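PDB 3LL7: putative methyltransferase, which is of unknown exact function but probably transfers methyl groups from S-adenosylmethionine to a substrate not yet identified. Local coordinates for residues A[223-228]-A[254-259]; A[13-18]-A[66-71]; A[366-371]-A[390-395]; A[99-104]-A[167-172]; A[56-61]-A[76-81]. All blocks are in the same frame, centred on the assembly; numbering follows the deposited sequence. Where two conformers were deposited one is given.

How the interactions relate
From the N terminus, interaction 2 brings helix 8-20 onto the loop 66-71, closing a span of helices and loops without strands. Interaction 5 crosses it: 56-61 lies between the segments of interaction 2, and 76-81 after them. The two touch, Leu67 packing on Trp61. Interaction 4 follows in series, joining the loop after strand 96-99 to strand 166-173; its Leu104 packs on Pro70 of interaction 2 and on Leu58, Trp61 and Ser78 of interaction 5, so the helical N-terminal part sits on the loop end of the methyltransferase sheet. Interaction 1 extends the same sheet, its nearest atoms about 11 Å from interaction 4. Interaction 3 closes last, in a separate C-terminal sheet.

Interaction 1: residues A[223-228]-A[254-259]; sequences LHVQEL and EKVPIH
Leu228 O accepts His259 N at 2.8 Å, with the N-H nearly straight at 167°, and is also approached by the CA-H of Ile258, whose CA is 3.2 Å from Leu228 O. One step back Leu228 N donates a hydrogen bond to Pro257 O over 3.0 Å, and Glu227 CA adds a softer C-H contact to the same carbonyl. These exchanges pair Leu228 with Ile258 in parallel register, their side chains on one face of the sheet. This is the outer side of the antiparallel 225-233 and 236-244 pair, as in class I methyltransferases; strand 258-263 extends the sheet beyond it. Before the pairing in both segments, Val225 and Val256 cross at about a right angle, CG1 to CG1 at 3.7 Å; in both, this branch lies opposite the backbone N (chi1 172° for Val225). Leu219 of helix 215-221 covers this apolar patch. Pro257 sets its CD against Gln226 O at 3.3 Å. On the polar side, Glu227 OE1 comes to 3.7 Å from His259 CE1, with carboxylate and imidazole planes strongly inclined. The carboxylate is held chiefly by the salt bridge to Arg243 and a hydrogen bond with His229, whose ring stacks on that of His259.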
# COMPACT_ATOMS: atom_id res chain seq x y z
N LEU A 223 -5.79 18.47 10.93
CA LEU A 223 -5.57 19.86 10.56
C LEU A 223 -4.31 19.96 9.70
O LEU A 223 -3.38 19.13 9.84
CB LEU A 223 -5.46 20.76 11.81
CG LEU A 223 -6.77 21.08 12.55
CD1 LEU A 223 -6.52 21.93 13.82
CD2 LEU A 223 -7.78 21.76 11.63
N HIS A 224 -4.30 20.97 8.83
CA HIS A 224 -3.11 21.38 8.06
C HIS A 224 -2.67 20.39 7.00
O HIS A 224 -1.52 20.45 6.55
CB HIS A 224 -1.94 21.74 8.98
CG HIS A 224 -2.25 22.89 9.90
ND1 HIS A 224 -2.40 24.18 9.44
CD2 HIS A 224 -2.47 22.92 11.23
CE1 HIS A 224 -2.69 24.97 10.46
NE2 HIS A 224 -2.74 24.23 11.56
N VAL A 225 -3.59 19.52 6.59
CA VAL A 225 -3.33 18.54 5.53
C VAL A 225 -3.12 19.27 4.20
O VAL A 225 -3.91 20.14 3.84
CB VAL A 225 -4.48 17.52 5.41
CG1 VAL A 225 -4.30 16.62 4.18
CG2 VAL A 225 -4.54 16.66 6.66
N GLN A 226 -2.06 18.90 3.48
CA GLN A 226 -1.73 19.52 2.20
C GLN A 226 -2.02 18.62 1.00
O GLN A 226 -2.25 19.12 -0.09
CB GLN A 226 -0.26 19.92 2.17
CG GLN A 226 0.07 21.02 3.19
CD GLN A 226 -0.69 22.31 2.93
OE1 GLN A 226 -0.76 22.80 1.80
NE2 GLN A 226 -1.27 22.87 4.00
N GLU A 227 -1.96 17.31 1.21
CA GLU A 227 -2.21 16.32 0.15
C GLU A 227 -2.47 14.96 0.79
O GLU A 227 -1.94 14.67 1.86
CB GLU A 227 -1.04 16.24 -0.86
CG GLU A 227 0.35 15.99 -0.24
CD GLU A 227 1.48 16.03 -1.28
OE1 GLU A 227 1.26 15.67 -2.45
OE2 GLU A 227 2.60 16.45 -0.93
N LEU A 228 -3.27 14.12 0.12
CA LEU A 228 -3.51 12.75 0.57
C LEU A 228 -3.30 11.83 -0.64
O LEU A 228 -3.84 12.08 -1.71
CB LEU A 228 -4.95 12.65 1.15
CG LEU A 228 -5.36 11.32 1.81
CD1 LEU A 228 -6.48 11.50 2.80
CD2 LEU A 228 -5.77 10.26 0.71
N GLU A 254 -12.46 19.74 1.47
CA GLU A 254 -12.99 19.44 0.14
C GLU A 254 -12.05 19.87 -0.98
O GLU A 254 -12.21 19.43 -2.10
CB GLU A 254 -14.36 20.10 -0.05
CG GLU A 254 -14.31 21.62 -0.24
CD GLU A 254 -14.41 22.46 1.06
OE1 GLU A 254 -14.24 21.92 2.19
OE2 GLU A 254 -14.66 23.68 0.93
N LYS A 255 -11.08 20.71 -0.65
CA LYS A 255 -10.09 21.20 -1.61
C LYS A 255 -8.72 20.53 -1.49
O LYS A 255 -7.83 20.81 -2.28
CB LYS A 255 -9.91 22.71 -1.47
CG LYS A 255 -11.10 23.49 -1.96
CD LYS A 255 -10.80 24.98 -1.87
CE LYS A 255 -12.04 25.81 -2.15
NZ LYS A 255 -12.37 25.82 -3.59
N VAL A 256 -8.55 19.65 -0.51
CA VAL A 256 -7.28 18.93 -0.41
C VAL A 256 -7.05 18.04 -1.64
O VAL A 256 -7.91 17.22 -1.98
CB VAL A 256 -7.19 18.10 0.88
CG1 VAL A 256 -5.95 17.17 0.86
CG2 VAL A 256 -7.12 19.06 2.10
N PRO A 257 -5.88 18.19 -2.32
CA PRO A 257 -5.55 17.32 -3.45
C PRO A 257 -5.40 15.85 -3.04
O PRO A 257 -4.59 15.53 -2.16
CB PRO A 257 -4.18 17.85 -3.92
CG PRO A 257 -4.12 19.27 -3.43
CD PRO A 257 -4.88 19.26 -2.13
N ILE A 258 -6.18 14.99 -3.68
CA ILE A 258 -6.10 13.54 -3.50
C ILE A 258 -5.40 12.95 -4.70
O ILE A 258 -5.84 13.16 -5.86
CB ILE A 258 -7.51 12.93 -3.34
CG1 ILE A 258 -8.24 13.60 -2.15
CG2 ILE A 258 -7.45 11.43 -3.13
CD1 ILE A 258 -9.75 13.37 -2.17
N HIS A 259 -4.34 12.18 -4.44
CA HIS A 259 -3.60 11.49 -5.50
C HIS A 259 -3.93 10.01 -5.48
O HIS A 259 -3.68 9.33 -4.45
CB HIS A 259 -2.09 11.61 -5.26
CG HIS A 259 -1.55 13.00 -5.38
ND1 HIS A 259 -2.10 14.08 -4.72
CD2 HIS A 259 -0.50 13.47 -6.08
CE1 HIS A 259 -1.39 15.16 -5.01
NE2 HIS A 259 -0.42 14.81 -5.83

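Interaction 2: residues A[13-18]-A[66-71]; sequences AITRWA and SLYIPS
Apolar contact comes first: Ile14 CG2 reaches Tyr68 CE1 at 3.7 Å, approaching the phenol ring at its edge and near its plane, while Thr15 CG2 stands by the same edge nearer the backbone, 4.1 Å from Tyr68 CB. With Tyr68 CG placed trans to the backbone N (chi1 -178°), the ring reaches out across the helix, bringing CE1 to Ile14. Phe6 adds to the cover of both Ile14 and Tyr68. The second kind is methyl on carbonyl. Thr15 CG2 sits 3.5 Å from Ser66 O and equally far from Leu67 O, touching two successive carbonyl oxygens. Ser66 O also accepts a hydrogen bond from His133. The contact thus sets helix 8-20 of the N-terminal helical domain against the irregular loop that leads to helix 72-77, where Ser71 is the N-cap and bonds Ser74 N. The third kind is water-mediated, for no direct hydrogen bond spans the segments. Thr15 OG1 and Ser66 OG are 3.7 Å apart, and one water joins them, donating to Thr15 OG1 over 2.7 Å and meeting Ser66 OG at 3.1 Å. Ser66 was modelled in two conformers, which leaves the second link tentative. Thr15 OG1 is also bonded to the helix carbonyls of Leu12 and Ile11, one turn back along helix 8-20.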
# COMPACT_ATOMS: atom_id res chain seq x y z
N ALA A 13 27.46 -13.47 15.23
CA ALA A 13 27.62 -14.93 15.27
C ALA A 13 26.38 -15.60 14.71
O ALA A 13 26.48 -16.54 13.93
CB ALA A 13 27.90 -15.43 16.70
N ILE A 14 25.20 -15.15 15.14
CA ILE A 14 23.97 -15.80 14.69
C ILE A 14 23.82 -15.74 13.17
O ILE A 14 23.46 -16.76 12.53
CB ILE A 14 22.72 -15.25 15.43
CG1 ILE A 14 22.77 -15.71 16.89
CG2 ILE A 14 21.41 -15.69 14.73
CD1 ILE A 14 21.91 -14.77 17.85
N THR A 15 24.13 -14.58 12.57
CA THR A 15 24.04 -14.47 11.12
C THR A 15 25.13 -15.28 10.41
O THR A 15 24.86 -15.83 9.33
CB THR A 15 24.08 -13.00 10.64
OG1 THR A 15 25.28 -12.38 11.11
CG2 THR A 15 22.90 -12.21 11.21
N ARG A 16 26.34 -15.33 10.98
CA ARG A 16 27.39 -16.21 10.42
C ARG A 16 26.93 -17.69 10.47
O ARG A 16 27.06 -18.43 9.47
CB ARG A 16 28.72 -15.94 11.15
CG ARG A 16 29.89 -16.97 10.97
CD ARG A 16 31.12 -16.50 11.77
NE ARG A 16 30.89 -16.47 13.23
CZ ARG A 16 30.98 -17.53 14.02
NH1 ARG A 16 30.77 -17.41 15.34
NH2 ARG A 16 31.34 -18.72 13.52
N TRP A 17 26.36 -18.12 11.60
CA TRP A 17 25.89 -19.52 11.70
C TRP A 17 24.69 -19.82 10.76
O TRP A 17 24.63 -20.90 10.16
CB TRP A 17 25.49 -19.86 13.13
CG TRP A 17 26.67 -19.97 14.10
CD1 TRP A 17 27.89 -20.59 13.88
CD2 TRP A 17 26.68 -19.49 15.44
NE1 TRP A 17 28.67 -20.48 15.03
CE2 TRP A 17 27.94 -19.83 15.99
CE3 TRP A 17 25.75 -18.81 16.23
CZ2 TRP A 17 28.31 -19.48 17.31
CZ3 TRP A 17 26.10 -18.46 17.55
CH2 TRP A 17 27.37 -18.81 18.08
N ALA A 18 23.77 -18.86 10.64
CA ALA A 18 22.61 -19.00 9.71
C ALA A 18 23.06 -19.21 8.28
O ALA A 18 22.43 -19.96 7.53
CB ALA A 18 21.71 -17.79 9.77
N SER A 66 24.57 -10.65 6.93
CA SER A 66 24.64 -10.09 8.25
C SER A 66 23.34 -9.44 8.68
O SER A 66 23.25 -8.98 9.81
CB SER A 66 25.77 -9.06 8.34
OG SER A 66 26.73 -9.45 9.31
N LEU A 67 22.34 -9.37 7.79
CA LEU A 67 21.03 -8.82 8.19
C LEU A 67 20.39 -9.79 9.16
O LEU A 67 20.45 -11.01 8.95
CB LEU A 67 20.06 -8.57 7.02
CG LEU A 67 20.28 -7.35 6.12
CD1 LEU A 67 19.10 -7.21 5.20
CD2 LEU A 67 20.52 -6.03 6.88
N TYR A 68 19.82 -9.23 10.22
CA TYR A 68 19.20 -10.00 11.26
C TYR A 68 17.74 -9.56 11.40
O TYR A 68 17.48 -8.39 11.65
CB TYR A 68 19.93 -9.80 12.59
CG TYR A 68 19.36 -10.63 13.70
CD1 TYR A 68 19.60 -12.00 13.77
CD2 TYR A 68 18.56 -10.05 14.68
CE1 TYR A 68 19.07 -12.78 14.79
CE2 TYR A 68 18.01 -10.83 15.73
CZ TYR A 68 18.26 -12.19 15.76
OH TYR A 68 17.75 -12.99 16.76
N ILE A 69 16.81 -10.51 11.27
CA ILE A 69 15.36 -10.22 11.40
C ILE A 69 14.88 -10.39 12.83
O ILE A 69 14.94 -11.50 13.36
CB ILE A 69 14.54 -11.09 10.44
CG1 ILE A 69 15.07 -10.94 9.02
CG2 ILE A 69 13.03 -10.76 10.53
CD1 ILE A 69 15.09 -9.49 8.50
N PRO A 70 14.39 -9.30 13.46
CA PRO A 70 14.17 -9.39 14.91
C PRO A 70 13.08 -10.40 15.25
O PRO A 70 13.21 -11.09 16.26
CB PRO A 70 13.77 -7.97 15.32
CG PRO A 70 13.29 -7.30 14.06
CD PRO A 70 14.03 -7.98 12.91
N SER A 71 12.06 -10.49 14.42
CA SER A 71 10.95 -11.43 14.61
C SER A 71 10.15 -11.67 13.33
O SER A 71 10.15 -10.85 12.40
CB SER A 71 10.02 -10.95 15.75
OG SER A 71 9.40 -9.71 15.44
O HOH W 1 27.85 -12.14 10.25

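Interaction 3: residues A[366-371]-A[390-395]; sequences SCRNFP and TLMGTT. With EDO (1,2-ethanediol), chain B; FMT (formic acid), chain J.
Gly393 meets Phe370 face-on: Gly393 CA lies 3.7 Å from the ring centroid and 19° off its normal, a CH-pi contact, while Pro371 CD covers the opposite face. The neighbouring backbone is bonded in parallel register. Ser366 N donates to Leu391 O, Ser366 O receives Gly393 N at 2.9 Å, and Arg368 N bonds Gly393 O at 2.8 Å. Past the regular pairing, threonine hydroxyls take over. Thr394 OG1, trans to its own N (chi1 -168°), gives a 2.7 Å bond to Arg368 O in the carbonyl plane; Thr395 OG1 reaches Asn369 O at the same 2.7 Å but from above its carbonyl plane. These two strands begin and end a beta-alpha-beta unit of the THUMP-like domain, connected by helix 374-381, with 364-368 at the sheet edge. On the face of Ser366, selenomethionine Met392 bends back to bring CE to 3.6 Å from Ser366 CB and SE beside Arg368 CG. Farther out, Arg368 is salt-bridged to Glu296, Phe370 meets the ring of Phe348 edge-to-face, and Lys401 bonds Thr395 OG1. Ethanediol, probably from the crystallisation liquor, bonds Asn369 N and the backbone of Phe370.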
# COMPACT_ATOMS: atom_id res chain seq x y z
N SER A 366 -15.55 -11.09 -13.47
CA SER A 366 -15.55 -9.93 -12.57
C SER A 366 -16.99 -9.46 -12.39
O SER A 366 -17.88 -9.79 -13.20
CB SER A 366 -14.66 -8.80 -13.14
OG SER A 366 -13.28 -9.16 -13.05
N CYS A 367 -17.23 -8.73 -11.30
CA CYS A 367 -18.53 -8.12 -11.05
C CYS A 367 -18.37 -6.69 -10.56
O CYS A 367 -17.44 -6.41 -9.76
CB CYS A 367 -19.29 -8.94 -10.01
SG CYS A 367 -19.82 -10.52 -10.66
N ARG A 368 -19.21 -5.80 -11.07
CA ARG A 368 -19.28 -4.40 -10.62
C ARG A 368 -20.73 -4.02 -10.57
O ARG A 368 -21.28 -3.54 -11.58
CB ARG A 368 -18.54 -3.42 -11.56
CG ARG A 368 -17.02 -3.63 -11.66
CD ARG A 368 -16.33 -3.15 -10.40
NE ARG A 368 -14.91 -3.47 -10.43
CZ ARG A 368 -14.12 -3.45 -9.37
NH1 ARG A 368 -14.62 -3.09 -8.18
NH2 ARG A 368 -12.83 -3.78 -9.51
N ASN A 369 -21.32 -4.18 -9.38
CA ASN A 369 -22.75 -3.95 -9.11
C ASN A 369 -23.61 -5.03 -9.77
O ASN A 369 -24.11 -4.88 -10.90
CB ASN A 369 -23.16 -2.52 -9.51
CG ASN A 369 -24.55 -2.16 -9.05
OD1 ASN A 369 -25.12 -2.84 -8.18
ND2 ASN A 369 -25.11 -1.10 -9.62
N PHE A 370 -23.73 -6.16 -9.07
CA PHE A 370 -24.32 -7.36 -9.65
C PHE A 370 -24.79 -8.24 -8.48
O PHE A 370 -24.12 -8.26 -7.43
CB PHE A 370 -23.28 -8.10 -10.51
CG PHE A 370 -23.87 -9.07 -11.47
CD1 PHE A 370 -24.61 -8.64 -12.56
CD2 PHE A 370 -23.72 -10.46 -11.24
CE1 PHE A 370 -25.19 -9.59 -13.44
CE2 PHE A 370 -24.28 -11.40 -12.12
CZ PHE A 370 -25.03 -10.95 -13.20
N PRO A 371 -25.90 -8.99 -8.66
CA PRO A 371 -26.45 -9.70 -7.48
C PRO A 371 -25.68 -10.97 -7.09
O PRO A 371 -25.93 -11.53 -6.00
CB PRO A 371 -27.87 -10.03 -7.92
CG PRO A 371 -27.77 -10.18 -9.42
CD PRO A 371 -26.86 -8.99 -9.78
N THR A 390 -12.98 -11.98 -20.50
CA THR A 390 -13.58 -11.72 -19.20
C THR A 390 -15.09 -11.64 -19.34
O THR A 390 -15.59 -10.98 -20.26
CB THR A 390 -13.06 -10.41 -18.62
OG1 THR A 390 -11.65 -10.53 -18.39
CG2 THR A 390 -13.75 -10.03 -17.28
N LEU A 391 -15.81 -12.30 -18.42
CA LEU A 391 -17.26 -12.09 -18.29
C LEU A 391 -17.45 -11.15 -17.12
O LEU A 391 -16.92 -11.39 -16.04
CB LEU A 391 -17.97 -13.42 -18.05
CG LEU A 391 -18.31 -14.27 -19.27
CD1 LEU A 391 -18.69 -15.72 -18.82
CD2 LEU A 391 -19.48 -13.56 -20.03
N MSE A 392 -18.18 -10.05 -17.36
CA MSE A 392 -18.34 -8.98 -16.37
C MSE A 392 -19.82 -8.83 -16.01
O MSE A 392 -20.66 -8.51 -16.87
CB MSE A 392 -17.79 -7.64 -16.92
CG MSE A 392 -18.16 -6.41 -16.05
SE MSE A 392 -17.09 -6.30 -14.45
CE MSE A 392 -15.38 -5.91 -15.23
N GLY A 393 -20.17 -9.02 -14.76
CA GLY A 393 -21.58 -8.79 -14.36
C GLY A 393 -21.69 -7.35 -13.87
O GLY A 393 -20.89 -6.93 -13.06
N THR A 394 -22.69 -6.62 -14.35
CA THR A 394 -22.84 -5.22 -13.98
C THR A 394 -24.28 -4.79 -14.21
O THR A 394 -25.13 -5.62 -14.59
CB THR A 394 -21.80 -4.33 -14.73
OG1 THR A 394 -21.76 -3.01 -14.16
CG2 THR A 394 -22.08 -4.27 -16.22
N THR A 395 -24.54 -3.50 -13.96
CA THR A 395 -25.87 -2.91 -14.03
C THR A 395 -25.79 -1.62 -14.83
O THR A 395 -24.91 -0.76 -14.56
CB THR A 395 -26.39 -2.59 -12.63
OG1 THR A 395 -26.34 -3.77 -11.83
CG2 THR A 395 -27.85 -2.07 -12.68
C1 EDO B . -20.02 -5.55 -6.22
O1 EDO B . -19.52 -4.54 -7.08
C2 EDO B . -21.14 -6.30 -6.92
O2 EDO B . -22.39 -5.99 -6.30
C FMT J . -28.23 -0.51 -7.88
O1 FMT J . -28.13 -1.20 -8.90
O2 FMT J . -27.29 -0.23 -7.13

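Interaction 4: residues A[99-104]-A[167-172]; sequences DLTGGL and IYVDPA. With FMT (formic acid), chain D.
Tyr168 O accepts the N-H of Leu100 at 2.9 Å in an almost perfectly straight bond (178°), and Asp99 CA makes a longer C-H contact with the same oxygen. Asp99 and Tyr168 thereby pair in parallel, and their side chains run side by side. The carboxylate stands nearly perpendicular to the phenol ring and meets it at its edge, Asp99 OD1 lying 3.7 Å from Tyr168 CD2. Asp99 OD1 is itself an acceptor for the turn that follows: Thr101 N reaches it at 3.2 Å and Gly102 N at 3.1 Å, both from one face of the carboxylate plane, the first forming an Asx turn. Gly102 was built in two conformers, so its bond is less secure. The same caution applies to Thr101, whose OG1 in the conformer described accepts Asp170 N at 2.8 Å, while its CG2 touches Val169 CG2 at 3.6 Å. Tyr168 OH is satisfied by Asp107, and Asp170 OD2 by a salt bridge to Lys208. On the apolar side Leu100 CD1 packs on Ile167 CG2 at 3.7 Å, under helix 191-198. Formate, probably from the crystallisation liquor, takes only a weak bond from Leu104 N but a further one from Asp107 N. A glycine-rich loop after the first strand, beside an Asp-Pro at the end of the fourth, is the arrangement of class I methyltransferases, where the corresponding loops line the S-adenosylmethionine pocket; the same role is probable for 99-104 and 167-172 here.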
# COMPACT_ATOMS: atom_id res chain seq x y z
N ASP A 99 11.87 9.41 12.11
CA ASP A 99 10.85 8.37 12.03
C ASP A 99 10.45 7.97 13.45
O ASP A 99 11.24 7.35 14.17
CB ASP A 99 11.44 7.18 11.27
CG ASP A 99 10.45 6.04 11.09
OD1 ASP A 99 9.41 5.96 11.77
OD2 ASP A 99 10.74 5.20 10.21
N LEU A 100 9.21 8.30 13.83
CA LEU A 100 8.72 8.19 15.20
C LEU A 100 8.32 6.79 15.61
O LEU A 100 8.23 6.50 16.82
CB LEU A 100 7.50 9.09 15.41
CG LEU A 100 7.64 10.60 15.24
CD1 LEU A 100 6.29 11.24 15.55
CD2 LEU A 100 8.74 11.22 16.12
N THR A 101 8.01 5.95 14.63
CA THR A 101 7.34 4.70 14.93
C THR A 101 8.22 3.50 14.61
O THR A 101 7.89 2.36 14.96
CB THR A 101 5.98 4.61 14.20
OG1 THR A 101 6.10 5.17 12.88
CG2 THR A 101 4.92 5.39 14.98
N GLY A 102 9.33 3.76 13.91
CA GLY A 102 10.35 2.77 13.62
C GLY A 102 9.89 1.51 12.92
O GLY A 102 9.29 1.57 11.86
N GLY A 103 10.22 0.38 13.52
CA GLY A 103 9.90 -0.97 13.05
C GLY A 103 11.11 -1.66 12.40
O GLY A 103 12.24 -1.48 12.84
N LEU A 104 10.86 -2.45 11.36
CA LEU A 104 11.95 -3.16 10.65
C LEU A 104 12.88 -2.15 9.98
O LEU A 104 14.06 -2.44 9.69
CB LEU A 104 11.33 -4.12 9.61
CG LEU A 104 12.18 -5.23 9.00
CD1 LEU A 104 12.97 -5.99 10.06
CD2 LEU A 104 11.27 -6.21 8.25
N ILE A 167 8.95 14.77 9.62
CA ILE A 167 8.64 13.82 10.67
C ILE A 167 7.67 12.78 10.09
O ILE A 167 6.58 13.13 9.62
CB ILE A 167 8.04 14.50 11.94
CG1 ILE A 167 9.10 15.39 12.61
CG2 ILE A 167 7.55 13.47 12.93
CD1 ILE A 167 8.59 16.27 13.71
N TYR A 168 8.10 11.53 10.12
CA TYR A 168 7.33 10.42 9.58
C TYR A 168 6.73 9.57 10.71
O TYR A 168 7.41 9.30 11.72
CB TYR A 168 8.22 9.58 8.66
CG TYR A 168 7.54 8.36 8.12
CD1 TYR A 168 6.57 8.46 7.12
CD2 TYR A 168 7.83 7.09 8.64
CE1 TYR A 168 5.93 7.30 6.62
CE2 TYR A 168 7.20 5.96 8.17
CZ TYR A 168 6.25 6.07 7.17
OH TYR A 168 5.64 4.93 6.71
N VAL A 169 5.47 9.19 10.56
CA VAL A 169 4.79 8.37 11.55
C VAL A 169 3.90 7.32 10.87
O VAL A 169 3.20 7.60 9.91
CB VAL A 169 4.01 9.27 12.58
CG1 VAL A 169 2.95 10.15 11.88
CG2 VAL A 169 3.45 8.46 13.77
N ASP A 170 3.95 6.10 11.40
CA ASP A 170 3.12 5.00 10.90
C ASP A 170 2.42 4.40 12.12
O ASP A 170 2.93 3.47 12.75
CB ASP A 170 4.03 3.98 10.17
CG ASP A 170 3.31 2.70 9.75
OD1 ASP A 170 2.07 2.65 9.79
OD2 ASP A 170 4.02 1.71 9.41
N PRO A 171 1.23 4.95 12.47
CA PRO A 171 0.58 4.55 13.73
C PRO A 171 0.03 3.13 13.69
O PRO A 171 -0.18 2.56 12.61
CB PRO A 171 -0.55 5.58 13.90
CG PRO A 171 -0.69 6.29 12.61
CD PRO A 171 0.61 6.15 11.87
N ALA A 172 -0.17 2.56 14.87
CA ALA A 172 -0.81 1.25 15.02
C ALA A 172 -2.27 1.45 15.43
O ALA A 172 -2.68 2.55 15.82
CB ALA A 172 -0.04 0.39 16.04
C FMT D . 8.65 -0.42 8.34
O1 FMT D . 9.44 0.53 8.42
O2 FMT D . 8.89 -1.53 8.82

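Interaction 5: residues A[56-61]-A[76-81]; sequences NKLPQW and EQSSGA
Leu58 works in two directions: its CD2 branch meets Ala81 across the contact, while CD1 lies 4.2 Å above one face of the Trp61 indole, offset toward the rim. Ile106, Leu104, Leu67 and Leu54 also touch that indole. The other flat group is the Ser78 carbonyl, which Lys57 NZ approaches from a tilt of 32° out of its plane. That bond, Lys57 NZ to Ser78 O at 2.6 Å, is the main polar link between the segments. The lysine chain runs fully extended beyond CG, and CG itself stands trans to the backbone N (chi1 -173°), which carries the ammonium from the end of helix 38-57 across to the end of helix 72-77. Here it meets Leu75 O of helix 72-77 and Ser78 O just past the helix, both of which accept from it, and a weak bond of 3.3 Å reaches Ser78 OG. A positive charge among carbonyls around the end of helix 72-77 would probably be stabilised, and Glu76 OE1, 5.5 Å from Lys57 NZ, could add to this without touching. This is a meeting of two helix ends in the N-terminal helical part: Leu58 has just left helical conformation, and Gly80 is the N-cap of the next helix, 81-86. Ser78 OG in turn donates to Ser79 O at 3.0 Å, which helps fix its rotation. Apolar contact is looser, Leu58 CD2 coming to 4.4 Å from Ala81 CB. Beyond the pair, Ser79 OG bonds Asp107 and Lys208, linking the 76-81 turn to helix 106-112 and to strand 204-209 of the sheet.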
# COMPACT_ATOMS: atom_id res chain seq x y z
N ASN A 56 10.78 -13.55 -0.40
CA ASN A 56 9.56 -13.22 -1.13
C ASN A 56 9.22 -11.74 -0.99
O ASN A 56 9.00 -11.04 -1.98
CB ASN A 56 8.39 -14.09 -0.68
CG ASN A 56 8.65 -15.58 -0.87
OD1 ASN A 56 9.18 -16.01 -1.90
ND2 ASN A 56 8.26 -16.38 0.12
N LYS A 57 9.20 -11.26 0.26
CA LYS A 57 8.74 -9.89 0.56
C LYS A 57 9.78 -8.80 0.26
O LYS A 57 9.48 -7.78 -0.37
CB LYS A 57 8.27 -9.77 2.02
CG LYS A 57 7.62 -8.44 2.36
CD LYS A 57 6.89 -8.46 3.70
CE LYS A 57 6.30 -7.09 3.99
NZ LYS A 57 5.45 -7.04 5.24
N LEU A 58 11.00 -9.02 0.73
CA LEU A 58 12.09 -8.07 0.57
C LEU A 58 13.27 -8.82 -0.04
O LEU A 58 14.20 -9.19 0.68
CB LEU A 58 12.48 -7.52 1.95
CG LEU A 58 11.36 -6.81 2.71
CD1 LEU A 58 11.71 -6.56 4.18
CD2 LEU A 58 11.06 -5.52 2.00
N PRO A 59 13.22 -9.08 -1.37
CA PRO A 59 14.32 -9.86 -1.97
C PRO A 59 15.69 -9.17 -1.90
O PRO A 59 16.70 -9.85 -1.79
CB PRO A 59 13.87 -10.07 -3.43
CG PRO A 59 12.76 -9.10 -3.66
CD PRO A 59 12.13 -8.82 -2.33
N GLN A 60 15.72 -7.83 -1.92
CA GLN A 60 17.00 -7.12 -1.75
C GLN A 60 17.63 -7.32 -0.36
O GLN A 60 18.86 -7.41 -0.24
CB GLN A 60 16.86 -5.65 -2.10
CG GLN A 60 16.71 -5.42 -3.59
CD GLN A 60 17.21 -4.04 -4.01
OE1 GLN A 60 17.12 -3.08 -3.24
NE2 GLN A 60 17.72 -3.95 -5.23
N TRP A 61 16.79 -7.43 0.68
CA TRP A 61 17.29 -7.75 2.03
C TRP A 61 17.81 -9.19 2.14
O TRP A 61 18.88 -9.43 2.73
CB TRP A 61 16.22 -7.47 3.09
CG TRP A 61 15.98 -6.00 3.35
CD1 TRP A 61 15.91 -5.00 2.42
CD2 TRP A 61 15.73 -5.38 4.62
NE1 TRP A 61 15.66 -3.79 3.04
CE2 TRP A 61 15.54 -4.00 4.39
CE3 TRP A 61 15.66 -5.86 5.94
CZ2 TRP A 61 15.28 -3.09 5.42
CZ3 TRP A 61 15.41 -4.94 6.97
CH2 TRP A 61 15.22 -3.58 6.70
N GLU A 76 6.23 -9.57 9.10
CA GLU A 76 4.90 -9.52 8.46
C GLU A 76 4.20 -8.17 8.58
O GLU A 76 3.31 -7.87 7.80
CB GLU A 76 4.00 -10.67 8.93
CG GLU A 76 4.48 -12.08 8.50
CD GLU A 76 4.38 -12.35 6.98
OE1 GLU A 76 3.35 -12.00 6.36
OE2 GLU A 76 5.34 -12.94 6.43
N GLN A 77 4.64 -7.32 9.50
CA GLN A 77 4.03 -5.99 9.68
C GLN A 77 4.63 -4.89 8.79
O GLN A 77 4.05 -3.81 8.64
CB GLN A 77 4.14 -5.54 11.15
CG GLN A 77 3.33 -6.39 12.14
CD GLN A 77 3.56 -5.97 13.59
OE1 GLN A 77 4.42 -5.13 13.89
NE2 GLN A 77 2.79 -6.56 14.50
N SER A 78 5.80 -5.16 8.21
CA SER A 78 6.55 -4.10 7.53
C SER A 78 5.94 -3.68 6.20
O SER A 78 5.18 -4.44 5.59
CB SER A 78 8.00 -4.53 7.31
OG SER A 78 8.11 -5.34 6.16
N SER A 79 6.28 -2.47 5.75
CA SER A 79 6.03 -2.05 4.36
C SER A 79 6.64 -3.05 3.34
O SER A 79 7.58 -3.79 3.66
CB SER A 79 6.60 -0.65 4.11
OG SER A 79 5.81 0.35 4.72
N GLY A 80 6.07 -3.09 2.14
CA GLY A 80 6.68 -3.82 1.04
C GLY A 80 7.82 -2.99 0.48
O GLY A 80 8.03 -1.85 0.91
N ALA A 81 8.54 -3.55 -0.48
CA ALA A 81 9.59 -2.82 -1.19
C ALA A 81 9.07 -1.67 -2.07
O ALA A 81 9.68 -0.59 -2.12
CB ALA A 81 10.42 -3.82 -2.05